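Local coordinates for kojibiose phosphorylase (Gut metagenome, PDB 6W0P), which belongs to glycoside hydrolase family 65, whose members join an N-terminal beta-sandwich domain to a helical central catalytic domain and a small C-terminal domain, at residues K93-H98 against K168-L173; T217-D222 against L233-T238. All coordinates share one frame; numbering follows the deposited sequence.

How the contacts relate
Both contacts lie in the N-terminal beta-sandwich, with centres about 10 Å apart and about 33 and 39 Å from the centre of the chain. Contact 1 pairs strands 94-98 and 165-174 within the five-stranded sheet; contact 2 sets the 217-222 loop, which arrives from the opposing ten-stranded sheet, against strand 230-239. Strands 165-174 and 230-239 are neighbours, so the contacts meet directly: L169 O lies 2.7 Å from Y235 N and L171 O 2.9 Å from L233 N, both probable hydrogen bonds. On the outer side, N234, whose ND2 is hydrogen-bonded to S223 OG, packs its OD1 3.5 Å from K168 CE, beside the ionic cluster of contact 1.

Contact 1 of 2, residues K93-H98 against K168-L173; sequences KIRIIH and KLELHL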
loop_
_atom_site.group_PDB
_atom_site.type_symbol
_atom_site.label_atom_id
_atom_site.label_comp_id
_atom_site.label_asym_id
_atom_site.label_seq_id
_atom_site.Cartn_x
_atom_site.Cartn_y
_atom_site.Cartn_z
ATOM N N LYS A 93 32.838 -1.985 -24.019
ATOM C CA LYS A 93 33.313 -0.610 -23.735
ATOM C C LYS A 93 34.674 -0.359 -24.390
ATOM O O LYS A 93 35.605 -1.166 -24.218
ATOM C CB LYS A 93 33.429 -0.343 -22.236
ATOM C CG LYS A 93 33.791 1.100 -21.916
ATOM C CD LYS A 93 33.609 1.436 -20.468
ATOM C CE LYS A 93 34.276 2.750 -20.109
ATOM N NZ LYS A 93 34.218 3.010 -18.656
ATOM N N ILE A 94 34.772 0.735 -25.133
ATOM C CA ILE A 94 36.069 1.228 -25.679
ATOM C C ILE A 94 36.233 2.702 -25.316
ATOM O O ILE A 94 35.244 3.347 -24.886
ATOM C CB ILE A 94 36.166 1.015 -27.205
ATOM C CG1 ILE A 94 35.229 1.954 -27.968
ATOM C CG2 ILE A 94 35.911 -0.443 -27.555
ATOM C CD1 ILE A 94 35.265 1.780 -29.472
ATOM N N ARG A 95 37.439 3.212 -25.543
ATOM C CA ARG A 95 37.685 4.666 -25.648
ATOM C C ARG A 95 38.541 4.902 -26.885
ATOM O O ARG A 95 39.552 4.183 -27.085
ATOM C CB ARG A 95 38.312 5.213 -24.364
ATOM C CG ARG A 95 37.367 5.120 -23.180
ATOM C CD ARG A 95 37.991 5.625 -21.900
ATOM N NE ARG A 95 38.010 7.071 -21.850
ATOM C CZ ARG A 95 39.006 7.813 -21.353
ATOM N NH1 ARG A 95 40.118 7.253 -20.897
ATOM N NH2 ARG A 95 38.900 9.132 -21.354
ATOM N N ILE A 96 38.149 5.891 -27.681
ATOM C CA ILE A 96 38.949 6.314 -28.854
ATOM C C ILE A 96 39.340 7.785 -28.677
ATOM O O ILE A 96 38.460 8.610 -28.393
ATOM C CB ILE A 96 38.177 6.019 -30.146
ATOM C CG1 ILE A 96 37.866 4.525 -30.253
ATOM C CG2 ILE A 96 38.963 6.528 -31.344
ATOM C CD1 ILE A 96 37.030 4.138 -31.463
ATOM N N ILE A 97 40.646 8.065 -28.801
ATOM C CA ILE A 97 41.258 9.425 -28.686
ATOM C C ILE A 97 42.110 9.682 -29.935
ATOM O O ILE A 97 42.932 8.829 -30.283
ATOM C CB ILE A 97 42.068 9.566 -27.383
ATOM C CG1 ILE A 97 41.246 9.138 -26.164
ATOM C CG2 ILE A 97 42.622 10.980 -27.222
ATOM C CD1 ILE A 97 41.397 7.676 -25.817
ATOM N N HIS A 98 41.864 10.814 -30.586
ATOM C CA HIS A 98 42.678 11.374 -31.694
ATOM C C HIS A 98 43.234 12.734 -31.258
ATOM O O HIS A 98 42.433 13.658 -31.078
ATOM C CB HIS A 98 41.817 11.528 -32.945
ATOM C CG HIS A 98 42.536 12.061 -34.137
ATOM N ND1 HIS A 98 42.064 13.146 -34.855
ATOM C CD2 HIS A 98 43.662 11.653 -34.756
ATOM C CE1 HIS A 98 42.854 13.356 -35.885
ATOM N NE2 HIS A 98 43.848 12.462 -35.841
ATOM N N LYS A 168 44.502 6.566 -30.349
ATOM C CA LYS A 168 44.575 5.634 -29.212
ATOM C C LYS A 168 43.250 4.885 -29.113
ATOM O O LYS A 168 42.206 5.531 -29.203
ATOM C CB LYS A 168 44.869 6.393 -27.922
ATOM C CG LYS A 168 45.425 5.502 -26.826
ATOM C CD LYS A 168 45.052 5.921 -25.423
ATOM C CE LYS A 168 45.485 4.870 -24.423
ATOM N NZ LYS A 168 45.491 5.408 -23.046
ATOM N N LEU A 169 43.306 3.568 -28.943
ATOM C CA LEU A 169 42.124 2.713 -28.699
ATOM C C LEU A 169 42.339 2.006 -27.370
ATOM O O LEU A 169 43.450 1.453 -27.186
ATOM C CB LEU A 169 41.984 1.722 -29.852
ATOM C CG LEU A 169 40.969 0.600 -29.661
ATOM C CD1 LEU A 169 39.539 1.122 -29.633
ATOM C CD2 LEU A 169 41.130 -0.416 -30.759
ATOM N N GLU A 170 41.356 2.104 -26.471
ATOM C CA GLU A 170 41.296 1.355 -25.190
ATOM C C GLU A 170 40.131 0.354 -25.276
ATOM O O GLU A 170 39.028 0.797 -25.577
ATOM C CB GLU A 170 41.100 2.306 -24.009
ATOM C CG GLU A 170 42.198 3.349 -23.858
ATOM C CD GLU A 170 42.031 4.331 -22.700
ATOM O OE1 GLU A 170 41.004 4.261 -21.987
ATOM O OE2 GLU A 170 42.916 5.181 -22.520
ATOM N N LEU A 171 40.387 -0.932 -25.035
ATOM C CA LEU A 171 39.348 -1.958 -24.799
ATOM C C LEU A 171 39.206 -2.177 -23.287
ATOM O O LEU A 171 40.225 -2.486 -22.621
ATOM C CB LEU A 171 39.704 -3.268 -25.514
ATOM C CG LEU A 171 40.041 -3.182 -27.001
ATOM C CD1 LEU A 171 40.128 -4.579 -27.581
ATOM C CD2 LEU A 171 39.025 -2.350 -27.764
ATOM N N HIS A 172 37.971 -2.056 -22.787
ATOM C CA HIS A 172 37.630 -2.185 -21.348
ATOM C C HIS A 172 36.743 -3.414 -21.103
ATOM O O HIS A 172 35.838 -3.681 -21.928
ATOM C CB HIS A 172 36.920 -0.923 -20.863
ATOM C CG HIS A 172 37.718 0.334 -20.925
ATOM N ND1 HIS A 172 37.700 1.260 -19.897
ATOM C CD2 HIS A 172 38.504 0.856 -21.887
ATOM C CE1 HIS A 172 38.448 2.292 -20.225
ATOM N NE2 HIS A 172 38.956 2.064 -21.435
ATOM N N LEU A 173 36.988 -4.122 -19.999
ATOM C CA LEU A 173 35.946 -4.842 -19.229
ATOM C C LEU A 173 35.687 -4.017 -17.969
ATOM O O LEU A 173 36.637 -3.841 -17.179
ATOM C CB LEU A 173 36.405 -6.257 -18.869
ATOM C CG LEU A 173 36.994 -7.076 -20.011
ATOM C CD1 LEU A 173 37.459 -8.419 -19.487
ATOM C CD2 LEU A 173 35.989 -7.260 -21.145
HETATM O O HOH W 1 40.622 4.884 -19.524
#
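R95 and I97 form antiparallel hydrogen-bonded pairs with E170 and K168, while I94 and I96 stand opposite L171 and L169 in non-hydrogen-bonded pairs; the strand axes approach to 4.6 Å with their directions 169° apart. This is regular antiparallel pairing in one sheet of the N-terminal beta-sandwich. H172 N extends the ladder with a bond to K93 O, which R249 also reaches from the opposing sheet. I94, I96, L169 and L171 face that sheet, touching strands 152-161 and 245-256. L169 CD1 lies alongside I96 CG1 at 3.8 Å, and I94 CG2 meets L171 CD2 at 3.7 Å. With CG1 between backbone N and carbonyl carbon (chi1 71°), I94 has CG2 anti to the carbonyl carbon, beside the N, where it meets L171.

The other face, which also carries I97 against the K168 chain, is organised round the E170 carboxylate. K168 NZ makes a 2.6 Å salt bridge to E170 OE2, meeting it on the anti side. R95 runs beside E170, and R95 NH1 makes a weak 3.3 Å salt bridge to E170 OE1, supplemented by a water that accepts from NH1 and donates to OE1. The stronger hold on R95 comes from E102, which pairs with NE. Two basic neighbours would be expected to favour the ionised form of E170. H172 completes this network from beside E170, its ring plane 86° from the R95 guanidinium. H172 NE2 donates to the anti lone pair of E170 OE1 at 3.1 Å, with the oxygen nearly in the ring plane, while K93 CE sits 3.7 Å from H172 ND1.

Contact 2 of 2, residues T217-D222 against L233-T238; sequences TNLKED and LNYELT
The ring of Y235 meets the 217-222 loop at its CE1 edge, where the carbonyl oxygens of L219 and K220 lie near the ring plane; L219 O is 3.2 Å from Y235 CE1. E221 CA approaches the same carbon obliquely, at 3.3 Å. At the far end of the ring, Y235 OH lies 2.6 Å from a water that is also close to L219 O and E221 OE1, so this water sits between ring and loop. The carboxylates of D222 and E236 are inclined by 52°, with D222 OD2 and E236 OE1 5.3 Å apart.

The loop connects strand 210-217 of one sheet of the beta-sandwich to strand 223-227, the edge strand of the other, and lies against strand 230-239 as it crosses. D222 N begins the attachment to that strand, donating to N234 O at 2.9 Å. D222 OD2 accepts from E236 N on its anti side; the modelled 2.5 Å is short, and its exact length is doubtful. Carbon contacts add to these bonds. E221 has its CG between backbone N and carbonyl carbon (chi1 76°), which carries E221 CG to within 3.6 Å of L233 CD2. L219 CD2 touches L237 CD2 at 3.8 Å.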
loop_
_atom_site.group_PDB
_atom_site.type_symbol
_atom_site.label_atom_id
_atom_site.label_comp_id
_atom_site.label_asym_id
_atom_site.label_seq_id
_atom_site.Cartn_x
_atom_site.Cartn_y
_atom_site.Cartn_z
ATOM N N THR A 217 42.686 -10.439 -28.075
ATOM C CA THR A 217 42.531 -9.753 -29.387
ATOM C C THR A 217 43.524 -10.392 -30.361
ATOM O O THR A 217 44.258 -11.296 -29.930
ATOM C CB THR A 217 42.666 -8.225 -29.248
ATOM O OG1 THR A 217 44.041 -7.854 -29.128
ATOM C CG2 THR A 217 41.910 -7.665 -28.061
ATOM N N ASN A 218 43.477 -9.966 -31.621
ATOM C CA ASN A 218 44.408 -10.394 -32.699
ATOM C C ASN A 218 45.500 -9.317 -32.849
ATOM O O ASN A 218 45.984 -9.095 -33.944
ATOM C CB ASN A 218 43.635 -10.696 -33.998
ATOM C CG ASN A 218 42.849 -9.504 -34.518
ATOM O OD1 ASN A 218 42.784 -8.477 -33.848
ATOM N ND2 ASN A 218 42.239 -9.614 -35.693
ATOM N N LEU A 219 45.882 -8.640 -31.783
ATOM C CA LEU A 219 46.949 -7.618 -31.856
ATOM C C LEU A 219 47.553 -7.445 -30.463
ATOM O O LEU A 219 46.786 -7.197 -29.487
ATOM C CB LEU A 219 46.350 -6.314 -32.402
ATOM C CG LEU A 219 47.351 -5.187 -32.686
ATOM C CD1 LEU A 219 48.295 -5.545 -33.827
ATOM C CD2 LEU A 219 46.630 -3.889 -33.009
ATOM N N LYS A 220 48.876 -7.596 -30.366
ATOM C CA LYS A 220 49.655 -7.240 -29.148
ATOM C C LYS A 220 49.332 -5.783 -28.777
ATOM O O LYS A 220 49.418 -4.914 -29.662
ATOM C CB LYS A 220 51.162 -7.429 -29.372
ATOM C CG LYS A 220 52.024 -7.198 -28.136
ATOM C CD LYS A 220 51.827 -8.229 -27.036
ATOM C CE LYS A 220 52.418 -7.781 -25.714
ATOM N NZ LYS A 220 52.394 -8.869 -24.710
ATOM N N GLU A 221 48.947 -5.541 -27.525
ATOM C CA GLU A 221 48.682 -4.194 -26.966
ATOM C C GLU A 221 50.017 -3.507 -26.625
ATOM O O GLU A 221 51.038 -4.199 -26.505
ATOM C CB GLU A 221 47.756 -4.321 -25.754
ATOM C CG GLU A 221 48.431 -4.827 -24.483
ATOM C CD GLU A 221 48.855 -6.292 -24.441
ATOM O OE1 GLU A 221 48.434 -7.078 -25.312
ATOM O OE2 GLU A 221 49.628 -6.642 -23.524
ATOM N N ASP A 222 49.996 -2.181 -26.494
ATOM C CA ASP A 222 51.173 -1.345 -26.163
ATOM C C ASP A 222 51.303 -1.346 -24.642
ATOM O O ASP A 222 52.413 -1.286 -24.159
ATOM C CB ASP A 222 51.046 0.066 -26.750
ATOM C CG ASP A 222 51.165 0.090 -28.264
ATOM O OD1 ASP A 222 52.267 -0.147 -28.764
ATOM O OD2 ASP A 222 50.128 0.288 -28.935
ATOM N N LEU A 233 43.074 -2.873 -22.130
ATOM C CA LEU A 233 44.146 -3.054 -23.123
ATOM C C LEU A 233 44.289 -1.728 -23.891
ATOM O O LEU A 233 43.269 -1.227 -24.398
ATOM C CB LEU A 233 43.761 -4.234 -24.023
ATOM C CG LEU A 233 43.860 -5.629 -23.397
ATOM C CD1 LEU A 233 43.129 -6.665 -24.244
ATOM C CD2 LEU A 233 45.306 -6.052 -23.216
ATOM N N ASN A 234 45.510 -1.163 -23.932
ATOM C CA ASN A 234 45.850 0.106 -24.645
ATOM C C ASN A 234 46.462 -0.231 -26.007
ATOM O O ASN A 234 47.400 -1.053 -26.046
ATOM C CB ASN A 234 46.838 0.982 -23.862
ATOM C CG ASN A 234 46.259 1.497 -22.564
ATOM O OD1 ASN A 234 45.126 1.984 -22.529
ATOM N ND2 ASN A 234 47.032 1.406 -21.491
ATOM N N TYR A 235 45.952 0.373 -27.081
ATOM C CA TYR A 235 46.525 0.247 -28.449
ATOM C C TYR A 235 46.876 1.653 -28.936
ATOM O O TYR A 235 46.031 2.557 -28.875
ATOM C CB TYR A 235 45.594 -0.532 -29.384
ATOM C CG TYR A 235 45.246 -1.905 -28.859
ATOM C CD1 TYR A 235 46.065 -2.995 -29.105
ATOM C CD2 TYR A 235 44.120 -2.106 -28.073
ATOM C CE1 TYR A 235 45.779 -4.245 -28.583
ATOM C CE2 TYR A 235 43.819 -3.349 -27.547
ATOM C CZ TYR A 235 44.656 -4.419 -27.796
ATOM O OH TYR A 235 44.371 -5.640 -27.275
ATOM N N GLU A 236 48.136 1.826 -29.321
ATOM C CA GLU A 236 48.682 3.064 -29.928
ATOM C C GLU A 236 48.766 2.775 -31.417
ATOM O O GLU A 236 49.710 2.095 -31.820
ATOM C CB GLU A 236 50.068 3.421 -29.374
ATOM C CG GLU A 236 50.140 3.540 -27.862
ATOM C CD GLU A 236 49.384 4.712 -27.264
ATOM O OE1 GLU A 236 49.108 4.664 -26.036
ATOM O OE2 GLU A 236 49.073 5.665 -28.021
ATOM N N LEU A 237 47.762 3.190 -32.180
ATOM C CA LEU A 237 47.672 2.815 -33.607
ATOM C C LEU A 237 48.095 4.001 -34.467
ATOM O O LEU A 237 47.655 5.141 -34.176
ATOM C CB LEU A 237 46.243 2.365 -33.926
ATOM C CG LEU A 237 45.715 1.222 -33.058
ATOM C CD1 LEU A 237 44.248 0.985 -33.319
ATOM C CD2 LEU A 237 46.524 -0.054 -33.270
ATOM N N THR A 238 48.886 3.706 -35.496
ATOM C CA THR A 238 49.181 4.612 -36.619
ATOM C C THR A 238 48.300 4.185 -37.787
ATOM O O THR A 238 48.416 3.048 -38.231
ATOM C CB THR A 238 50.683 4.618 -36.920
ATOM O OG1 THR A 238 51.243 4.971 -35.657
ATOM C CG2 THR A 238 51.092 5.599 -38.005
HETATM O O HOH W 2 46.113 -7.558 -26.870
#